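Local atomic coordinates of tryptophane-5-halogenase (Microbispora sp. ATCC PTA-5024, PDB entry 5UAO), a protein that chlorinates a tryptophan at position 5 during biosynthesis of the lanthipeptide NAI-107, probably as a flavin-dependent halogenase that uses FAD. Residues S76-F81 with S357-I362; H83-I88 with A365-V370; L170-H175 with D527-E532; P353-G358 with L458-E463. One frame throughout, in Å; residues are numbered along the deposited sequence.

Interaction 1. Residues S76-F81 with S357-I362; sequences SYMVMF and SGLLMI. With FAD (flavin-adenine dinucleotide), chain E.
At the pyrimidine end of the flavin pocket, Met78 and Tyr77 of helix 76-85 pack against Leu359 and Leu360, near the beginning of helix 358-372. The two short helical segments run at 44° to one another; their axes come within 9.5 Å, and the nearest alpha carbons are those of Met78 and Leu360. Met78 spans the gap: CG is anti to the backbone N (chi1 -155°) and the chain then bends at chi2, which lays the thioether across Leu359. Its SD is 3.6 Å from Leu359 O, and the methyl CE is 4.0 Å from Leu359 CB. Leu359 CB thus lies between the Met78 methyl and the flavin oxygen O2. The backbone N-H of Leu359 donates to FAD O2 over 2.7 Å at an N-H...O angle of 158°, while its CB stands 3.2 Å from the same oxygen. This is the arrangement in which the amino end of a helix faces the N1-C2=O2 edge of an isoalloxazine, and it would probably favour negative charge there. Gly358, with no side chain, lets its backbone pass close to flavin N1. Further from the cofactor, Leu360 meets Tyr77 nearly at right angles, with Leu360 CD1 3.9 Å from ring atom CD2 of Tyr77. Leu43 of helix 39-51 also touches Met78, and Arg393 of helix 383-406 touches Leu360.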
# COMPACT_ATOMS: atom_id res chain seq x y z
N SER A 76 1.19 -17.87 9.18
CA SER A 76 0.42 -17.58 10.36
C SER A 76 -1.01 -17.16 10.04
O SER A 76 -1.99 -17.61 10.71
CB SER A 76 1.18 -16.59 11.25
OG SER A 76 1.20 -15.39 10.54
N TYR A 77 -1.21 -16.43 8.97
CA TYR A 77 -2.57 -16.00 8.56
C TYR A 77 -3.56 -17.12 8.36
O TYR A 77 -4.79 -17.02 8.60
CB TYR A 77 -2.44 -15.21 7.26
CG TYR A 77 -3.71 -14.59 6.80
CD1 TYR A 77 -4.17 -13.44 7.43
CD2 TYR A 77 -4.47 -15.13 5.76
CE1 TYR A 77 -5.34 -12.80 7.04
CE2 TYR A 77 -5.67 -14.52 5.38
CZ TYR A 77 -6.10 -13.36 6.04
OH TYR A 77 -7.25 -12.68 5.74
N MET A 78 -3.03 -18.24 7.87
CA MET A 78 -3.86 -19.37 7.53
C MET A 78 -4.56 -19.91 8.76
O MET A 78 -5.67 -20.51 8.65
CB MET A 78 -3.05 -20.48 6.87
CG MET A 78 -3.88 -21.37 6.00
SD MET A 78 -4.63 -20.51 4.60
CE MET A 78 -5.73 -21.77 3.97
N VAL A 79 -3.93 -19.80 9.91
CA VAL A 79 -4.60 -20.20 11.16
C VAL A 79 -5.90 -19.46 11.44
O VAL A 79 -6.94 -20.10 11.78
CB VAL A 79 -3.65 -20.04 12.36
CG1 VAL A 79 -4.35 -20.44 13.66
CG2 VAL A 79 -2.39 -20.92 12.14
N MET A 80 -5.89 -18.14 11.28
CA MET A 80 -7.09 -17.34 11.32
C MET A 80 -8.11 -17.61 10.26
O MET A 80 -9.34 -17.65 10.53
CB MET A 80 -6.76 -15.86 11.38
CG MET A 80 -6.08 -15.47 12.68
SD MET A 80 -5.90 -13.68 12.80
CE MET A 80 -4.55 -13.47 11.66
N PHE A 81 -7.66 -17.76 9.02
CA PHE A 81 -8.56 -18.15 7.95
C PHE A 81 -9.32 -19.43 8.23
O PHE A 81 -10.57 -19.48 8.16
CB PHE A 81 -7.75 -18.24 6.63
CG PHE A 81 -8.60 -18.52 5.44
CD1 PHE A 81 -9.18 -17.51 4.73
CD2 PHE A 81 -8.75 -19.81 5.00
CE1 PHE A 81 -10.00 -17.81 3.64
CE2 PHE A 81 -9.55 -20.11 3.94
CZ PHE A 81 -10.17 -19.10 3.23
N SER A 357 3.65 -19.93 0.25
CA SER A 357 2.66 -18.97 -0.08
C SER A 357 1.43 -19.59 -0.77
O SER A 357 0.48 -18.89 -1.00
CB SER A 357 3.28 -17.99 -1.07
OG SER A 357 4.00 -18.71 -2.03
N GLY A 358 1.44 -20.87 -1.15
CA GLY A 358 0.33 -21.45 -1.94
C GLY A 358 -1.04 -21.30 -1.30
O GLY A 358 -1.96 -20.71 -1.90
N LEU A 359 -1.17 -21.81 -0.08
CA LEU A 359 -2.41 -21.77 0.71
C LEU A 359 -2.81 -20.32 1.07
O LEU A 359 -3.99 -19.95 1.07
CB LEU A 359 -2.33 -22.63 1.95
CG LEU A 359 -2.95 -24.05 1.82
CD1 LEU A 359 -2.70 -24.66 0.51
CD2 LEU A 359 -2.51 -25.06 2.86
N LEU A 360 -1.82 -19.51 1.37
CA LEU A 360 -2.06 -18.11 1.61
C LEU A 360 -2.73 -17.47 0.44
O LEU A 360 -3.65 -16.69 0.59
CB LEU A 360 -0.72 -17.39 1.86
CG LEU A 360 -0.73 -15.85 1.94
CD1 LEU A 360 -1.61 -15.32 3.07
CD2 LEU A 360 0.65 -15.30 2.15
N MET A 361 -2.20 -17.71 -0.76
CA MET A 361 -2.78 -17.10 -1.94
C MET A 361 -4.13 -17.66 -2.37
O MET A 361 -4.93 -16.95 -3.05
CB MET A 361 -1.76 -17.15 -3.07
CG MET A 361 -0.62 -16.18 -2.85
SD MET A 361 -1.01 -14.49 -2.23
CE MET A 361 -2.03 -13.83 -3.57
N ILE A 362 -4.36 -18.93 -2.04
CA ILE A 362 -5.66 -19.52 -2.21
C ILE A 362 -6.59 -18.74 -1.29
O ILE A 362 -7.65 -18.27 -1.72
CB ILE A 362 -5.70 -21.02 -1.90
CG1 ILE A 362 -5.16 -21.78 -3.12
CG2 ILE A 362 -7.12 -21.48 -1.57
CD1 ILE A 362 -4.71 -23.19 -2.87
PA FAD E . -5.04 -29.75 -7.54
O1A FAD E . -4.68 -30.26 -6.14
O2A FAD E . -4.18 -30.05 -8.78
O5B FAD E . -6.58 -30.10 -7.85
C5B FAD E . -7.19 -30.05 -9.12
C4B FAD E . -8.57 -30.67 -8.99
O4B FAD E . -9.15 -30.34 -10.26
C3B FAD E . -8.68 -32.20 -8.82
O3B FAD E . -9.75 -32.61 -7.84
C2B FAD E . -9.03 -32.69 -10.23
O2B FAD E . -9.78 -33.97 -10.29
C1B FAD E . -9.85 -31.49 -10.73
N9A FAD E . -9.96 -31.49 -12.21
C8A FAD E . -8.96 -31.22 -13.10
N7A FAD E . -9.45 -31.30 -14.37
C5A FAD E . -10.76 -31.65 -14.27
C6A FAD E . -11.81 -31.96 -15.23
N6A FAD E . -11.55 -31.87 -16.56
N1A FAD E . -13.00 -32.26 -14.74
C2A FAD E . -13.28 -32.32 -13.42
N3A FAD E . -12.35 -32.07 -12.50
C4A FAD E . -11.09 -31.75 -12.87
N1 FAD E . 1.28 -24.73 -0.88
C2 FAD E . 1.43 -24.40 0.44
O2 FAD E . 0.62 -23.59 1.00
N3 FAD E . 2.43 -24.93 1.20
C4 FAD E . 3.34 -25.80 0.71
O4 FAD E . 4.24 -26.23 1.49
C4X FAD E . 3.21 -26.20 -0.73
N5 FAD E . 4.10 -27.03 -1.36
C5X FAD E . 3.97 -27.37 -2.66
C6 FAD E . 4.91 -28.22 -3.23
C7 FAD E . 4.84 -28.57 -4.57
C7M FAD E . 5.82 -29.51 -5.22
C8 FAD E . 3.73 -28.09 -5.38
C8M FAD E . 3.66 -28.49 -6.84
C9 FAD E . 2.80 -27.24 -4.82
C9A FAD E . 2.86 -26.82 -3.49
N10 FAD E . 1.90 -25.92 -2.90
C10 FAD E . 2.10 -25.60 -1.52
C1' FAD E . 0.68 -25.36 -3.56
C2' FAD E . -0.49 -26.27 -2.95
O2' FAD E . -0.01 -27.58 -3.22
C3' FAD E . -1.94 -26.62 -3.46
O3' FAD E . -2.68 -27.79 -2.94
C4' FAD E . -1.81 -27.27 -4.81
O4' FAD E . -0.43 -27.23 -5.28
C5' FAD E . -2.92 -26.65 -5.66
O5' FAD E . -4.17 -27.12 -5.24
P FAD E . -5.30 -27.08 -6.43
O1P FAD E . -5.24 -25.80 -7.14
O2P FAD E . -6.56 -27.41 -5.64
O3P FAD E . -5.00 -28.12 -7.57

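Interaction 2. Residues H83-I88 with A365-V370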
# COMPACT_ATOMS: atom_id res chain seq x y z
N HIS A 83 -9.88 -21.01 11.14
CA HIS A 83 -10.73 -21.05 12.27
C HIS A 83 -11.81 -19.93 12.29
O HIS A 83 -12.95 -20.19 12.73
CB HIS A 83 -9.95 -21.12 13.56
CG HIS A 83 -9.03 -22.32 13.66
ND1 HIS A 83 -9.46 -23.61 13.48
CD2 HIS A 83 -7.69 -22.38 13.85
CE1 HIS A 83 -8.41 -24.44 13.56
NE2 HIS A 83 -7.33 -23.71 13.82
N HIS A 84 -11.45 -18.72 11.89
CA HIS A 84 -12.35 -17.59 11.96
C HIS A 84 -13.18 -17.54 10.68
O HIS A 84 -14.39 -17.60 10.75
CB HIS A 84 -11.65 -16.28 12.20
CG HIS A 84 -11.15 -16.10 13.60
ND1 HIS A 84 -11.99 -16.11 14.69
CD2 HIS A 84 -9.90 -15.91 14.09
CE1 HIS A 84 -11.28 -15.94 15.79
NE2 HIS A 84 -10.02 -15.79 15.46
N TYR A 85 -12.56 -17.51 9.52
CA TYR A 85 -13.29 -17.28 8.30
C TYR A 85 -14.12 -18.49 7.97
O TYR A 85 -15.32 -18.34 7.59
CB TYR A 85 -12.35 -17.00 7.16
CG TYR A 85 -12.99 -16.36 5.95
CD1 TYR A 85 -13.24 -14.98 5.93
CD2 TYR A 85 -13.20 -17.08 4.79
CE1 TYR A 85 -13.75 -14.36 4.80
CE2 TYR A 85 -13.72 -16.50 3.66
CZ TYR A 85 -14.01 -15.15 3.68
OH TYR A 85 -14.53 -14.59 2.57
N LEU A 86 -13.54 -19.68 8.08
CA LEU A 86 -14.31 -20.88 7.74
C LEU A 86 -15.01 -21.50 8.99
O LEU A 86 -15.73 -22.50 8.82
CB LEU A 86 -13.48 -21.94 7.02
CG LEU A 86 -12.77 -21.59 5.69
CD1 LEU A 86 -12.13 -22.86 5.21
CD2 LEU A 86 -13.71 -21.08 4.62
N GLY A 87 -14.81 -20.95 10.18
CA GLY A 87 -15.50 -21.47 11.41
C GLY A 87 -15.16 -22.93 11.73
O GLY A 87 -15.98 -23.70 12.26
N ILE A 88 -13.93 -23.33 11.45
CA ILE A 88 -13.50 -24.70 11.75
C ILE A 88 -13.14 -24.78 13.21
O ILE A 88 -12.30 -24.00 13.66
CB ILE A 88 -12.28 -25.11 10.91
CG1 ILE A 88 -12.72 -25.28 9.44
CG2 ILE A 88 -11.68 -26.38 11.46
CD1 ILE A 88 -11.57 -25.58 8.52
N ALA A 365 -7.35 -15.25 -2.62
CA ALA A 365 -8.28 -15.34 -3.76
C ALA A 365 -9.72 -15.66 -3.32
O ALA A 365 -10.68 -15.06 -3.83
CB ALA A 365 -7.78 -16.40 -4.77
N VAL A 366 -9.85 -16.57 -2.37
CA VAL A 366 -11.18 -16.90 -1.80
C VAL A 366 -11.84 -15.68 -1.16
O VAL A 366 -13.05 -15.45 -1.35
CB VAL A 366 -11.07 -18.06 -0.83
CG1 VAL A 366 -12.37 -18.33 -0.07
CG2 VAL A 366 -10.73 -19.34 -1.60
N GLN A 367 -11.08 -14.90 -0.41
CA GLN A 367 -11.70 -13.72 0.24
C GLN A 367 -12.13 -12.73 -0.76
O GLN A 367 -13.13 -12.06 -0.60
CB GLN A 367 -10.76 -13.06 1.28
CG GLN A 367 -10.70 -13.85 2.50
CD GLN A 367 -9.81 -13.20 3.52
OE1 GLN A 367 -8.62 -13.56 3.68
NE2 GLN A 367 -10.35 -12.19 4.15
N ILE A 368 -11.33 -12.57 -1.80
CA ILE A 368 -11.69 -11.70 -2.92
C ILE A 368 -13.01 -12.14 -3.57
O ILE A 368 -13.95 -11.33 -3.72
CB ILE A 368 -10.54 -11.66 -3.95
CG1 ILE A 368 -9.34 -10.90 -3.37
CG2 ILE A 368 -10.94 -11.01 -5.27
CD1 ILE A 368 -8.14 -10.94 -4.27
N LEU A 369 -13.09 -13.40 -3.91
CA LEU A 369 -14.30 -13.93 -4.54
C LEU A 369 -15.50 -13.78 -3.64
O LEU A 369 -16.58 -13.33 -4.05
CB LEU A 369 -14.10 -15.41 -4.84
CG LEU A 369 -15.37 -16.18 -5.34
CD1 LEU A 369 -15.80 -15.63 -6.69
CD2 LEU A 369 -15.10 -17.66 -5.39
N VAL A 370 -15.33 -14.13 -2.38
CA VAL A 370 -16.48 -14.18 -1.46
C VAL A 370 -17.03 -12.80 -1.15
O VAL A 370 -18.28 -12.60 -1.07
CB VAL A 370 -16.18 -14.98 -0.21
CG1 VAL A 370 -17.36 -14.94 0.79
CG2 VAL A 370 -15.95 -16.42 -0.64
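Tyr85 and Gln367 have the nearest alpha carbons across this contact, yet these are 9.0 Å apart, and the gap between the last turn of helix 76-85, widened to pi type, and helix 358-372 is bridged mainly by side chains. Tyr85 does most of the work. With CG anti to the backbone N (chi1 -163°), its ring reaches across to the other helix and lies among Val366, Gln367 and Val370. Gln367 CG sits over one ring face, displaced toward the rim and 3.7 Å from Tyr85 CZ. This is a CH-pi contact, with the methylene 26° off the ring normal. The Gln367 amide plane is turned 51° from the ring, and its OE1 is hydrogen-bonded to Tyr77 OH, about two turns back along helix 76-85, which helps to hold the amide. At the far end of the ring, Tyr85 OH fits closely against Val370, 3.3 Å from CB and 3.4 Å from CG1. Val366 CG1 adds a looser touch, 4.4 Å from Tyr85 CE2. Helix 39-51, whose start belongs to a probable Rossmann-type GxGxxG motif, also borders the cluster: Lys51 makes a cation-pi contact with Tyr85, and Ala47 touches Val366. Phe447 of the second subunit packs on Gln367, bringing the contact to the dimer interface. Beyond the helix end the chain turns through Gly87, which has a positive phi. His83, still in the helix, donates from ND1 to Ile88 O across this turn over 2.9 Å, approaching from above the carbonyl plane while the acceptor lies near the imidazole plane.

Interaction 3. Residues L170-H175 with D527-E532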
# COMPACT_ATOMS: atom_id res chain seq x y z
N LEU A 170 2.69 -15.01 19.98
CA LEU A 170 3.74 -15.15 18.95
C LEU A 170 3.19 -15.91 17.70
O LEU A 170 2.95 -17.11 17.75
CB LEU A 170 4.91 -15.95 19.54
CG LEU A 170 5.62 -15.43 20.81
CD1 LEU A 170 6.51 -16.47 21.49
CD2 LEU A 170 6.46 -14.25 20.46
N PRO A 171 3.00 -15.22 16.58
CA PRO A 171 2.39 -15.80 15.36
C PRO A 171 3.10 -17.07 14.90
O PRO A 171 4.33 -17.14 15.00
CB PRO A 171 2.53 -14.70 14.35
CG PRO A 171 2.41 -13.47 15.20
CD PRO A 171 3.22 -13.77 16.43
N PHE A 172 2.32 -18.08 14.55
CA PHE A 172 2.84 -19.41 14.12
C PHE A 172 1.85 -20.00 13.14
O PHE A 172 0.68 -19.54 13.01
CB PHE A 172 3.05 -20.36 15.34
CG PHE A 172 1.72 -20.84 15.95
CD1 PHE A 172 1.03 -20.05 16.89
CD2 PHE A 172 1.13 -22.01 15.50
CE1 PHE A 172 -0.21 -20.45 17.37
CE2 PHE A 172 -0.10 -22.45 15.99
CZ PHE A 172 -0.77 -21.66 16.94
N ALA A 173 2.26 -21.07 12.47
CA ALA A 173 1.47 -21.68 11.42
C ALA A 173 1.44 -23.18 11.61
O ALA A 173 1.96 -23.71 12.62
CB ALA A 173 2.03 -21.34 10.07
N TYR A 174 0.71 -23.84 10.72
CA TYR A 174 0.58 -25.27 10.79
C TYR A 174 1.40 -25.95 9.71
O TYR A 174 1.54 -25.47 8.56
CB TYR A 174 -0.85 -25.69 10.57
CG TYR A 174 -1.88 -25.24 11.62
CD1 TYR A 174 -1.61 -25.35 12.98
CD2 TYR A 174 -3.15 -24.82 11.24
CE1 TYR A 174 -2.55 -24.96 13.92
CE2 TYR A 174 -4.13 -24.47 12.19
CZ TYR A 174 -3.81 -24.54 13.53
OH TYR A 174 -4.77 -24.20 14.49
N HIS A 175 1.80 -27.16 10.03
CA HIS A 175 2.10 -28.18 9.00
C HIS A 175 0.97 -29.22 9.06
O HIS A 175 0.55 -29.68 10.17
CB HIS A 175 3.41 -28.91 9.27
CG HIS A 175 4.62 -28.06 9.39
ND1 HIS A 175 5.39 -28.04 10.54
CD2 HIS A 175 5.30 -27.31 8.49
CE1 HIS A 175 6.43 -27.24 10.37
NE2 HIS A 175 6.41 -26.81 9.12
N ASP A 527 -5.98 -10.10 23.66
CA ASP A 527 -4.48 -10.02 23.60
C ASP A 527 -3.78 -10.93 22.54
O ASP A 527 -2.54 -10.90 22.38
CB ASP A 527 -3.90 -10.44 24.97
CG ASP A 527 -3.56 -9.26 25.89
OD1 ASP A 527 -4.14 -8.14 25.71
OD2 ASP A 527 -2.75 -9.46 26.84
N SER A 528 -4.55 -11.77 21.88
CA SER A 528 -3.95 -12.80 21.01
C SER A 528 -3.75 -12.29 19.61
O SER A 528 -4.57 -11.56 19.07
CB SER A 528 -4.80 -14.05 21.00
OG SER A 528 -4.46 -14.93 19.94
N TRP A 529 -2.65 -12.68 18.99
CA TRP A 529 -2.42 -12.32 17.60
C TRP A 529 -3.51 -12.90 16.68
O TRP A 529 -3.71 -12.39 15.61
CB TRP A 529 -1.04 -12.76 17.15
CG TRP A 529 -0.90 -14.25 16.98
CD1 TRP A 529 -0.46 -15.10 17.91
CD2 TRP A 529 -1.21 -15.04 15.82
NE1 TRP A 529 -0.43 -16.38 17.42
CE2 TRP A 529 -0.93 -16.39 16.15
CE3 TRP A 529 -1.67 -14.74 14.53
CZ2 TRP A 529 -1.16 -17.47 15.26
CZ3 TRP A 529 -1.85 -15.84 13.58
CH2 TRP A 529 -1.57 -17.17 13.95
N ALA A 530 -4.23 -13.93 17.12
CA ALA A 530 -5.22 -14.63 16.28
C ALA A 530 -6.62 -14.51 16.89
O ALA A 530 -7.53 -15.29 16.54
CB ALA A 530 -4.84 -16.11 16.13
N GLY A 531 -6.78 -13.57 17.84
CA GLY A 531 -8.04 -13.37 18.49
C GLY A 531 -9.12 -12.69 17.64
O GLY A 531 -8.88 -12.12 16.58
N GLU A 532 -10.33 -12.83 18.15
CA GLU A 532 -11.56 -12.31 17.56
C GLU A 532 -11.41 -10.90 17.05
O GLU A 532 -11.76 -10.59 15.94
CB GLU A 532 -12.65 -12.34 18.64
CG GLU A 532 -14.00 -12.76 18.14
CD GLU A 532 -15.10 -12.43 19.13
OE1 GLU A 532 -14.86 -12.58 20.36
OE2 GLU A 532 -16.18 -12.01 18.67
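Trp529 lies flat over Pro171 and turns an edge toward Phe172, joining the loop leading into strand 173-175 to a type I beta turn, Ser528 to Gly531, just ahead of the C-terminal helix 532-538. The indole has by far the most surface buried by the contact. Pro171 CA projects onto its face in a CH-pi contact, 3.5 Å from the centroid of the five-membered ring and 14° off the ring normal. Alongside it, the pyrrolidine edge adds Pro171 CG at 3.8 Å from Trp529 CG. With Trp529 CG between the backbone N and the carbonyl carbon (chi1 72°), the indole lies against Pro171. Ala530 CB covers the opposite face, so the indole is sandwiched between a residue across the contact and its own chain neighbour. The benzo edge of Trp529 points toward the face of Phe172 in an offset edge-to-face pair, with ring centroids 5.7 Å apart and planes at 81°. Here Trp529 CZ2 is 3.8 Å from Phe172 CD1. Phe172 O is buried without a polar partner, and Trp529 CH2 lies 3.4 Å from it. Trp529 NE1 is hydrogen-bonded to Met167 O, which probably helps to fix the rotation of the indole. Leu522 of helix 517-524 and Ser76 of helix 76-85 also border the indole. Within the turn, Ala530 N donates to Ser528 OG over 3.0 Å, an ST turn.

Interaction 4. Residues P353-G358 with L458-E463; sequences PLESSG and LFYGLE. With FAD (flavin-adenine dinucleotide), chain E.
Glu355 and Tyr460 face each other with their CA atoms 8.8 Å apart, the first in the irregular loop before helix 358-372, the second just ahead of helix 461-471. Tyr460 fills the interval. Its phenol reaches the loop backbone and donates from OH to Glu355 O over 2.6 Å, from 45° above the carbonyl plane. The Glu355 side chain runs back past the ring in the opposite direction: CB is 3.7 Å and OE1 3.6 Å from Tyr460 CE1, with the carboxylate plane at 73° to the ring. Its chain is bent at chi2 (-78°), and OE2 is hydrogen-bonded to His404 of helix 383-406. Ser357 CB packs 3.4 Å from the Tyr460 oxygen. On the ring itself, Phe459 CD2 rests over the centre of one face, and Phe400 of helix 383-406 also meets it. The same loop lines the flavin: Pro353 CB comes within 3.1 Å of FAD N5, and Ser356 CB within 3.6 Å of FAD N3. Tyr460 is therefore a second-shell residue. By holding the backbone oxygen of Glu355, which lies between Pro353 and Ser356 in sequence, its hydroxyl probably helps to set the loop's position beside the isoalloxazine.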
# COMPACT_ATOMS: atom_id res chain seq x y z
N PRO A 353 7.41 -23.90 -3.36
CA PRO A 353 6.99 -23.69 -1.99
C PRO A 353 8.07 -23.24 -1.07
O PRO A 353 7.99 -23.48 0.15
CB PRO A 353 6.47 -25.08 -1.60
CG PRO A 353 7.42 -25.97 -2.37
CD PRO A 353 7.44 -25.33 -3.70
N LEU A 354 9.04 -22.47 -1.54
CA LEU A 354 10.11 -22.01 -0.62
C LEU A 354 9.66 -21.10 0.59
O LEU A 354 10.30 -20.98 1.67
CB LEU A 354 11.17 -21.36 -1.50
CG LEU A 354 12.58 -21.11 -1.01
CD1 LEU A 354 13.24 -22.32 -0.39
CD2 LEU A 354 13.36 -20.66 -2.24
N GLU A 355 8.57 -20.41 0.42
CA GLU A 355 8.01 -19.56 1.54
C GLU A 355 6.57 -19.93 1.94
O GLU A 355 5.87 -19.12 2.58
CB GLU A 355 8.11 -18.09 1.13
CG GLU A 355 9.54 -17.57 1.17
CD GLU A 355 10.04 -17.27 2.57
OE1 GLU A 355 9.22 -17.39 3.53
OE2 GLU A 355 11.25 -17.01 2.72
N SER A 356 6.14 -21.12 1.51
CA SER A 356 4.72 -21.59 1.53
C SER A 356 3.64 -20.56 1.39
O SER A 356 2.87 -20.27 2.29
CB SER A 356 4.43 -22.44 2.76
OG SER A 356 5.10 -21.94 3.83
N SER A 357 3.65 -19.93 0.25
CA SER A 357 2.66 -18.97 -0.08
C SER A 357 1.43 -19.59 -0.77
O SER A 357 0.48 -18.89 -1.00
CB SER A 357 3.28 -17.99 -1.07
OG SER A 357 4.00 -18.71 -2.03
N GLY A 358 1.44 -20.87 -1.15
CA GLY A 358 0.33 -21.45 -1.94
C GLY A 358 -1.04 -21.30 -1.30
O GLY A 358 -1.96 -20.71 -1.90
N LEU A 458 3.26 -8.35 1.03
CA LEU A 458 2.44 -7.90 2.12
C LEU A 458 2.53 -8.78 3.33
O LEU A 458 2.60 -8.28 4.46
CB LEU A 458 1.00 -7.88 1.67
CG LEU A 458 0.04 -7.20 2.63
CD1 LEU A 458 0.47 -5.73 2.86
CD2 LEU A 458 -1.36 -7.34 2.04
N PHE A 459 2.48 -10.09 3.14
CA PHE A 459 2.51 -10.89 4.35
C PHE A 459 3.93 -10.94 4.94
O PHE A 459 4.10 -10.86 6.12
CB PHE A 459 1.99 -12.33 4.13
CG PHE A 459 2.25 -13.19 5.29
CD1 PHE A 459 1.46 -13.07 6.44
CD2 PHE A 459 3.34 -14.06 5.31
CE1 PHE A 459 1.72 -13.85 7.57
CE2 PHE A 459 3.62 -14.80 6.47
CZ PHE A 459 2.83 -14.67 7.60
N TYR A 460 4.93 -11.13 4.09
CA TYR A 460 6.32 -11.46 4.50
C TYR A 460 7.06 -10.19 4.93
O TYR A 460 7.90 -10.23 5.83
CB TYR A 460 7.04 -12.19 3.33
CG TYR A 460 6.38 -13.49 2.96
CD1 TYR A 460 6.69 -14.68 3.62
CD2 TYR A 460 5.41 -13.54 1.93
CE1 TYR A 460 6.01 -15.88 3.31
CE2 TYR A 460 4.76 -14.70 1.61
CZ TYR A 460 5.03 -15.87 2.32
OH TYR A 460 4.40 -17.02 1.94
N GLY A 461 6.82 -9.09 4.21
CA GLY A 461 7.19 -7.75 4.64
C GLY A 461 8.67 -7.48 4.49
O GLY A 461 9.44 -8.34 4.02
N LEU A 462 9.06 -6.27 4.89
CA LEU A 462 10.42 -5.86 4.87
C LEU A 462 11.26 -6.74 5.76
O LEU A 462 12.43 -6.99 5.45
CB LEU A 462 10.59 -4.43 5.38
CG LEU A 462 10.24 -3.37 4.40
CD1 LEU A 462 10.45 -2.06 5.11
CD2 LEU A 462 11.10 -3.49 3.13
N GLU A 463 10.68 -7.19 6.87
CA GLU A 463 11.40 -8.08 7.80
C GLU A 463 11.83 -9.38 7.11
O GLU A 463 12.91 -9.90 7.33
CB GLU A 463 10.60 -8.32 9.13
CG GLU A 463 9.23 -8.99 9.06
CD GLU A 463 8.05 -8.06 8.66
OE1 GLU A 463 8.30 -6.91 8.26
OE2 GLU A 463 6.86 -8.49 8.72
PA FAD E . -5.04 -29.75 -7.54
O1A FAD E . -4.68 -30.26 -6.14
O2A FAD E . -4.18 -30.05 -8.78
O5B FAD E . -6.58 -30.10 -7.85
C5B FAD E . -7.19 -30.05 -9.12
C4B FAD E . -8.57 -30.67 -8.99
O4B FAD E . -9.15 -30.34 -10.26
C3B FAD E . -8.68 -32.20 -8.82
O3B FAD E . -9.75 -32.61 -7.84
C2B FAD E . -9.03 -32.69 -10.23
O2B FAD E . -9.78 -33.97 -10.29
C1B FAD E . -9.85 -31.49 -10.73
N9A FAD E . -9.96 -31.49 -12.21
C8A FAD E . -8.96 -31.22 -13.10
N7A FAD E . -9.45 -31.30 -14.37
C5A FAD E . -10.76 -31.65 -14.27
C6A FAD E . -11.81 -31.96 -15.23
N6A FAD E . -11.55 -31.87 -16.56
N1A FAD E . -13.00 -32.26 -14.74
C2A FAD E . -13.28 -32.32 -13.42
N3A FAD E . -12.35 -32.07 -12.50
C4A FAD E . -11.09 -31.75 -12.87
N1 FAD E . 1.28 -24.73 -0.88
C2 FAD E . 1.43 -24.40 0.44
O2 FAD E . 0.62 -23.59 1.00
N3 FAD E . 2.43 -24.93 1.20
C4 FAD E . 3.34 -25.80 0.71
O4 FAD E . 4.24 -26.23 1.49
C4X FAD E . 3.21 -26.20 -0.73
N5 FAD E . 4.10 -27.03 -1.36
C5X FAD E . 3.97 -27.37 -2.66
C6 FAD E . 4.91 -28.22 -3.23
C7 FAD E . 4.84 -28.57 -4.57
C7M FAD E . 5.82 -29.51 -5.22
C8 FAD E . 3.73 -28.09 -5.38
C8M FAD E . 3.66 -28.49 -6.84
C9 FAD E . 2.80 -27.24 -4.82
C9A FAD E . 2.86 -26.82 -3.49
N10 FAD E . 1.90 -25.92 -2.90
C10 FAD E . 2.10 -25.60 -1.52
C1' FAD E . 0.68 -25.36 -3.56
C2' FAD E . -0.49 -26.27 -2.95
O2' FAD E . -0.01 -27.58 -3.22
C3' FAD E . -1.94 -26.62 -3.46
O3' FAD E . -2.68 -27.79 -2.94
C4' FAD E . -1.81 -27.27 -4.81
O4' FAD E . -0.43 -27.23 -5.28
C5' FAD E . -2.92 -26.65 -5.66
O5' FAD E . -4.17 -27.12 -5.24
P FAD E . -5.30 -27.08 -6.43
O1P FAD E . -5.24 -25.80 -7.14
O2P FAD E . -6.56 -27.41 -5.64
O3P FAD E . -5.00 -28.12 -7.57

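In the fold
From the N terminus, helix 76-85 comes first and supplies interactions 1 and 2. Both reach forward some 276 residues to successive parts of helix 358-372, and the two long loops they close cross. The 170-175 segment lies inside those loops but pairs with 527-532 near the C terminus, so interaction 3 crosses both and ties the chain's end to the region around helix 76-85. Interaction 4 begins where the later segment of interaction 1 lies, sharing Ser357 and Gly358. It closes a largely helical loop of about 100 residues, nested within interaction 3 and crossing interaction 2. Interactions 1 and 4 both border FAD, while His83-Tyr174 and His84-Ala530 hydrogen bonds connect interactions 2 and 3.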